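Local coordinates for protein probable mannosyltransferase KTR4 (Saccharomyces cerevisiae, PDB 5A07) that is a probable mannosyltransferase with a GT-A type glycosyltransferase fold, seen here with guanosine-5'-diphosphate and manganese bound, at residues Y205-F216 and F347-R358. Residues are numbered along the deposited sequence; the frame is centred on the assembly and turned at random.
With GDP (guanosine-5'-diphosphate), chain F.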
loop_
_atom_site.group_PDB
_atom_site.type_symbol
_atom_site.label_atom_id
_atom_site.label_comp_id
_atom_site.label_asym_id
_atom_site.label_seq_id
_atom_site.Cartn_x
_atom_site.Cartn_y
_atom_site.Cartn_z
ATOM N N TYR B 205 -14.646 1.237 10.225
ATOM C CA TYR B 205 -13.661 1.665 9.216
ATOM C C TYR B 205 -12.442 2.206 9.908
ATOM O O TYR B 205 -11.295 1.893 9.543
ATOM C CB TYR B 205 -14.255 2.671 8.253
ATOM C CG TYR B 205 -13.329 2.886 7.065
ATOM C CD1 TYR B 205 -13.390 2.021 5.982
ATOM C CD2 TYR B 205 -12.398 3.919 7.037
ATOM C CE1 TYR B 205 -12.545 2.198 4.867
ATOM C CE2 TYR B 205 -11.516 4.093 5.936
ATOM C CZ TYR B 205 -11.610 3.229 4.873
ATOM O OH TYR B 205 -10.815 3.352 3.775
ATOM N N HIS B 206 -12.686 3.017 10.943
ATOM C CA HIS B 206 -11.619 3.423 11.827
ATOM C C HIS B 206 -10.874 2.225 12.407
ATOM O O HIS B 206 -9.648 2.162 12.431
ATOM C CB HIS B 206 -12.196 4.300 12.955
ATOM C CG HIS B 206 -12.716 5.619 12.507
ATOM N ND1 HIS B 206 -12.011 6.792 12.712
ATOM C CD2 HIS B 206 -13.883 5.991 11.899
ATOM C CE1 HIS B 206 -12.732 7.823 12.291
ATOM N NE2 HIS B 206 -13.874 7.371 11.781
ATOM N N ASN B 207 -11.603 1.239 12.906
ATOM C CA ASN B 207 -10.992 0.061 13.487
ATOM C C ASN B 207 -10.178 -0.673 12.437
ATOM O O ASN B 207 -9.149 -1.185 12.771
ATOM C CB ASN B 207 -12.048 -0.928 14.035
ATOM C CG ASN B 207 -12.786 -0.355 15.257
ATOM O OD1 ASN B 207 -12.341 0.604 15.924
ATOM N ND2 ASN B 207 -13.892 -0.964 15.573
ATOM N N MET B 208 -10.706 -0.777 11.229
ATOM C CA MET B 208 -9.975 -1.460 10.154
ATOM C C MET B 208 -8.640 -0.774 9.830
ATOM O O MET B 208 -7.603 -1.415 9.726
ATOM C CB MET B 208 -10.842 -1.537 8.949
ATOM C CG MET B 208 -10.172 -2.233 7.737
ATOM S SD MET B 208 -9.153 -1.109 6.722
ATOM C CE MET B 208 -10.270 0.122 6.064
ATOM N N CYS B 209 -8.688 0.524 9.717
ATOM C CA CYS B 209 -7.481 1.295 9.384
ATOM C C CYS B 209 -6.395 1.119 10.416
ATOM O O CYS B 209 -5.186 0.920 10.148
ATOM C CB CYS B 209 -7.837 2.759 9.242
ATOM S SG CYS B 209 -8.782 3.225 7.802
ATOM N N ARG B 210 -6.819 1.178 11.674
ATOM C CA ARG B 210 -5.891 0.937 12.743
ATOM C C ARG B 210 -5.350 -0.507 12.761
ATOM O O ARG B 210 -4.114 -0.732 12.944
ATOM C CB ARG B 210 -6.612 1.273 14.055
ATOM C CG ARG B 210 -5.836 0.855 15.311
ATOM C CD ARG B 210 -6.555 1.564 16.495
ATOM N NE ARG B 210 -6.099 1.083 17.772
ATOM C CZ ARG B 210 -6.726 0.176 18.529
ATOM N NH1 ARG B 210 -7.840 -0.378 18.121
ATOM N NH2 ARG B 210 -6.257 -0.113 19.741
ATOM N N PHE B 211 -6.245 -1.501 12.575
ATOM C CA PHE B 211 -5.839 -2.905 12.573
ATOM C C PHE B 211 -4.823 -3.144 11.400
ATOM O O PHE B 211 -3.804 -3.802 11.600
ATOM C CB PHE B 211 -7.062 -3.798 12.345
ATOM C CG PHE B 211 -6.743 -5.246 12.178
ATOM C CD1 PHE B 211 -6.515 -6.062 13.274
ATOM C CD2 PHE B 211 -6.707 -5.826 10.927
ATOM C CE1 PHE B 211 -6.157 -7.394 13.143
ATOM C CE2 PHE B 211 -6.353 -7.189 10.768
ATOM C CZ PHE B 211 -6.074 -7.980 11.889
ATOM N N TYR B 212 -5.152 -2.627 10.225
ATOM C CA TYR B 212 -4.208 -2.845 9.046
ATOM C C TYR B 212 -2.898 -2.058 9.201
ATOM O O TYR B 212 -1.859 -2.429 8.620
ATOM C CB TYR B 212 -4.914 -2.572 7.711
ATOM C CG TYR B 212 -5.223 -3.835 6.919
ATOM C CD1 TYR B 212 -4.272 -4.851 6.801
ATOM C CD2 TYR B 212 -6.475 -4.025 6.264
ATOM C CE1 TYR B 212 -4.536 -6.000 6.070
ATOM C CE2 TYR B 212 -6.707 -5.153 5.499
ATOM C CZ TYR B 212 -5.750 -6.139 5.401
ATOM O OH TYR B 212 -5.973 -7.300 4.628
ATOM N N SER B 213 -2.904 -1.016 10.041
ATOM C CA SER B 213 -1.698 -0.233 10.293
ATOM C C SER B 213 -0.808 -0.979 11.240
ATOM O O SER B 213 0.399 -1.165 10.976
ATOM C CB SER B 213 -1.995 1.173 10.877
ATOM O OG SER B 213 -2.748 2.009 9.992
ATOM N N LYS B 214 -1.368 -1.442 12.366
ATOM C CA LYS B 214 -0.479 -1.840 13.500
ATOM C C LYS B 214 -0.688 -3.170 14.180
ATOM O O LYS B 214 0.121 -3.572 15.022
ATOM C CB LYS B 214 -0.487 -0.723 14.576
ATOM C CG LYS B 214 -1.723 -0.709 15.483
ATOM C CD LYS B 214 -1.608 0.480 16.450
ATOM C CE LYS B 214 -2.354 0.315 17.760
ATOM N NZ LYS B 214 -1.972 -0.953 18.424
ATOM N N GLU B 215 -1.735 -3.892 13.797
ATOM C CA GLU B 215 -2.087 -5.121 14.520
ATOM C C GLU B 215 -2.102 -6.396 13.677
ATOM O O GLU B 215 -1.830 -7.473 14.231
ATOM C CB GLU B 215 -3.417 -4.913 15.192
ATOM C CG GLU B 215 -3.935 -6.095 16.023
ATOM C CD GLU B 215 -2.973 -6.569 17.112
ATOM O OE1 GLU B 215 -2.162 -5.751 17.563
ATOM O OE2 GLU B 215 -3.012 -7.764 17.480
ATOM N N PHE B 216 -2.407 -6.300 12.357
ATOM C CA PHE B 216 -2.680 -7.542 11.580
ATOM C C PHE B 216 -1.533 -8.508 11.656
ATOM O O PHE B 216 -1.726 -9.717 11.827
ATOM C CB PHE B 216 -3.062 -7.239 10.151
ATOM C CG PHE B 216 -1.888 -6.985 9.250
ATOM C CD1 PHE B 216 -1.402 -5.743 9.105
ATOM C CD2 PHE B 216 -1.287 -8.017 8.558
ATOM C CE1 PHE B 216 -0.358 -5.478 8.264
ATOM C CE2 PHE B 216 -0.214 -7.786 7.674
ATOM C CZ PHE B 216 0.218 -6.487 7.495
ATOM N N PHE B 347 -6.270 7.732 14.736
ATOM C CA PHE B 347 -7.124 6.740 14.079
ATOM C C PHE B 347 -8.621 6.994 14.334
ATOM O O PHE B 347 -9.441 6.608 13.521
ATOM C CB PHE B 347 -6.773 5.331 14.460
ATOM C CG PHE B 347 -5.447 4.856 13.907
ATOM C CD1 PHE B 347 -5.262 4.780 12.530
ATOM C CD2 PHE B 347 -4.419 4.501 14.735
ATOM C CE1 PHE B 347 -4.034 4.336 12.018
ATOM C CE2 PHE B 347 -3.194 4.083 14.250
ATOM C CZ PHE B 347 -3.015 4.012 12.870
ATOM N N TYR B 348 -8.946 7.709 15.425
ATOM C CA TYR B 348 -10.337 7.950 15.810
ATOM C C TYR B 348 -10.734 9.422 15.795
ATOM O O TYR B 348 -11.797 9.765 15.272
ATOM C CB TYR B 348 -10.613 7.254 17.188
ATOM C CG TYR B 348 -10.491 5.740 17.119
ATOM C CD1 TYR B 348 -11.501 4.971 16.566
ATOM C CD2 TYR B 348 -9.379 5.094 17.552
ATOM C CE1 TYR B 348 -11.388 3.587 16.502
ATOM C CE2 TYR B 348 -9.279 3.708 17.490
ATOM C CZ TYR B 348 -10.269 2.982 16.939
ATOM O OH TYR B 348 -10.135 1.642 16.842
ATOM N N TYR B 349 -9.869 10.296 16.295
ATOM C CA TYR B 349 -10.150 11.736 16.253
ATOM C C TYR B 349 -9.997 12.342 14.871
ATOM O O TYR B 349 -10.618 13.424 14.557
ATOM C CB TYR B 349 -9.217 12.451 17.212
ATOM C CG TYR B 349 -9.377 11.986 18.674
ATOM C CD1 TYR B 349 -10.657 11.790 19.250
ATOM C CD2 TYR B 349 -8.260 11.738 19.479
ATOM C CE1 TYR B 349 -10.798 11.349 20.586
ATOM C CE2 TYR B 349 -8.403 11.326 20.793
ATOM C CZ TYR B 349 -9.668 11.131 21.342
ATOM O OH TYR B 349 -9.767 10.721 22.631
ATOM N N GLU B 350 -9.208 11.655 14.014
ATOM C CA GLU B 350 -9.187 11.987 12.624
ATOM C C GLU B 350 -9.573 10.689 11.895
ATOM O O GLU B 350 -10.245 9.851 12.486
ATOM C CB GLU B 350 -7.800 12.533 12.308
ATOM C CG GLU B 350 -7.531 13.855 13.053
ATOM C CD GLU B 350 -6.143 14.480 12.831
ATOM O OE1 GLU B 350 -5.387 14.153 11.840
ATOM O OE2 GLU B 350 -5.775 15.267 13.704
ATOM N N ARG B 351 -9.200 10.510 10.626
ATOM C CA ARG B 351 -9.597 9.284 9.916
ATOM C C ARG B 351 -8.338 8.747 9.244
ATOM O O ARG B 351 -8.290 8.534 8.020
ATOM C CB ARG B 351 -10.775 9.522 8.939
ATOM C CG ARG B 351 -11.677 8.226 8.760
ATOM C CD ARG B 351 -12.027 7.939 7.321
ATOM N NE ARG B 351 -10.764 7.760 6.595
ATOM C CZ ARG B 351 -10.618 7.759 5.266
ATOM N NH1 ARG B 351 -11.653 7.862 4.497
ATOM N NH2 ARG B 351 -9.392 7.612 4.711
ATOM N N TRP B 352 -7.307 8.530 10.026
ATOM C CA TRP B 352 -6.048 8.161 9.446
ATOM C C TRP B 352 -6.147 6.755 8.807
ATOM O O TRP B 352 -6.436 5.784 9.505
ATOM C CB TRP B 352 -4.967 8.127 10.513
ATOM C CG TRP B 352 -4.583 9.440 11.124
ATOM C CD1 TRP B 352 -4.956 10.660 10.719
ATOM C CD2 TRP B 352 -3.761 9.628 12.290
ATOM N NE1 TRP B 352 -4.386 11.609 11.517
ATOM C CE2 TRP B 352 -3.664 10.993 12.502
ATOM C CE3 TRP B 352 -3.098 8.767 13.165
ATOM C CZ2 TRP B 352 -2.928 11.546 13.559
ATOM C CZ3 TRP B 352 -2.375 9.323 14.243
ATOM C CH2 TRP B 352 -2.299 10.693 14.411
ATOM N N GLY B 353 -5.882 6.651 7.503
ATOM C CA GLY B 353 -5.853 5.374 6.791
ATOM C C GLY B 353 -4.581 4.587 6.999
ATOM O O GLY B 353 -3.506 5.147 7.290
ATOM N N ASP B 354 -4.687 3.279 6.852
ATOM C CA ASP B 354 -3.499 2.434 6.888
ATOM C C ASP B 354 -2.478 2.806 5.774
ATOM O O ASP B 354 -1.292 2.659 5.959
ATOM C CB ASP B 354 -3.809 0.972 6.877
ATOM C CG ASP B 354 -4.548 0.517 5.609
ATOM O OD1 ASP B 354 -5.753 0.721 5.488
ATOM O OD2 ASP B 354 -3.874 -0.065 4.756
ATOM N N ALA B 355 -2.983 3.267 4.640
ATOM C CA ALA B 355 -2.141 3.588 3.487
ATOM C C ALA B 355 -1.139 4.751 3.766
ATOM O O ALA B 355 0.066 4.533 3.684
ATOM C CB ALA B 355 -2.990 3.831 2.279
ATOM N N PRO B 356 -1.604 5.916 4.225
ATOM C CA PRO B 356 -0.596 6.945 4.575
ATOM C C PRO B 356 0.322 6.587 5.707
ATOM O O PRO B 356 1.498 6.930 5.706
ATOM C CB PRO B 356 -1.447 8.217 4.852
ATOM C CG PRO B 356 -2.841 7.681 5.147
ATOM C CD PRO B 356 -2.981 6.430 4.321
ATOM N N VAL B 357 -0.199 5.898 6.710
ATOM C CA VAL B 357 0.605 5.463 7.827
ATOM C C VAL B 357 1.679 4.499 7.434
ATOM O O VAL B 357 2.862 4.657 7.795
ATOM C CB VAL B 357 -0.297 4.859 8.929
ATOM C CG1 VAL B 357 0.506 4.144 10.025
ATOM C CG2 VAL B 357 -1.193 5.947 9.508
ATOM N N ARG B 358 1.308 3.440 6.714
ATOM C CA ARG B 358 2.326 2.490 6.203
ATOM C C ARG B 358 3.362 3.217 5.332
ATOM O O ARG B 358 4.575 2.930 5.419
ATOM C CB ARG B 358 1.620 1.392 5.349
ATOM C CG ARG B 358 2.546 0.380 4.724
ATOM C CD ARG B 358 2.534 -0.903 5.489
ATOM N NE ARG B 358 1.267 -1.625 5.301
ATOM C CZ ARG B 358 0.403 -1.909 6.273
ATOM N NH1 ARG B 358 0.669 -1.563 7.555
ATOM N NH2 ARG B 358 -0.692 -2.590 5.981
HETATM P PB GDP F . -11.681 0.830 0.980
HETATM O O1B GDP F . -12.901 1.452 0.413
HETATM O O2B GDP F . -10.801 1.627 1.755
HETATM O O3B GDP F . -11.029 -0.091 0.020
HETATM O O3A GDP F . -12.338 -0.023 2.195
HETATM P PA GDP F . -12.883 -1.510 2.276
HETATM O O1A GDP F . -14.254 -1.603 2.789
HETATM O O2A GDP F . -12.621 -2.366 1.106
HETATM O "O5'" GDP F . -11.994 -2.051 3.463
HETATM C "C5'" GDP F . -10.633 -2.499 3.433
HETATM C "C4'" GDP F . -10.482 -3.984 3.716
HETATM O "O4'" GDP F . -10.919 -4.211 5.062
HETATM C "C3'" GDP F . -11.302 -4.892 2.815
HETATM O "O3'" GDP F . -10.607 -6.156 2.679
HETATM C "C2'" GDP F . -12.615 -5.044 3.600
HETATM O "O2'" GDP F . -13.261 -6.280 3.328
HETATM C "C1'" GDP F . -12.090 -5.048 4.993
HETATM N N9 GDP F . -13.024 -4.483 5.995
HETATM C C8 GDP F . -13.511 -3.219 6.093
HETATM N N7 GDP F . -14.306 -3.120 7.234
HETATM C C5 GDP F . -14.278 -4.344 7.845
HETATM C C6 GDP F . -14.883 -4.897 9.072
HETATM O O6 GDP F . -15.591 -4.067 9.728
HETATM N N1 GDP F . -14.649 -6.185 9.358
HETATM C C2 GDP F . -13.891 -7.006 8.538
HETATM N N2 GDP F . -13.708 -8.277 8.878
HETATM N N3 GDP F . -13.313 -6.541 7.388
HETATM C C4 GDP F . -13.433 -5.243 7.054
#
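Asp354 wedges its side chain among Met208, Cys209, Tyr212 and Ser213, a knob in a hole of helix 205-214. This is the tight part of the contact. Helix 354-358 runs alongside at 8.8 Å between axes. Ser213 OG turns back to Cys209 O at 2.7 Å, which leaves it against Asp354 CA and Phe347 CE1 (3.3 Å from OG). The Phe347 ring lies flat on the helix, with Arg210 CA over its centre. Arg358 grips Tyr212 O end-on: NH1 and NH2 each donate at 2.9 Å, with the oxygen near the guanidinium plane. NH1 is on a lone pair in the carbonyl plane; NH2 sits above that plane. At the other end His206 ND1 donates to Phe347 O at 2.7 Å, almost straight (164°). Its CG is anti to the carbonyl carbon (chi1 -67°), which aims the ring at the end of helix 347-349. Tyr348 OH donates to Asn207 OD1 at 2.6 Å.

The side of Arg351, a partly exposed residue, is looser. Its CG sits over a face of the His206 ring. Tyr205 CE2 meets one face of the Arg351 guanidinium, 3.8 Å from NE, with the planes 59° apart. NE is buried here without a partner in the model, while NH1 bonds Gln198 O.

Tyr205 OH donates to GDP O2B, and Met208 also lines the nucleotide pocket. Asp354 OD2 bonds Thr319 and forms a salt bridge with Arg230; Arg358 NH2 forms one with Glu322. These probably balanced charges tie the helix pair to strands 227-230 and 322-325 of the mixed sheet.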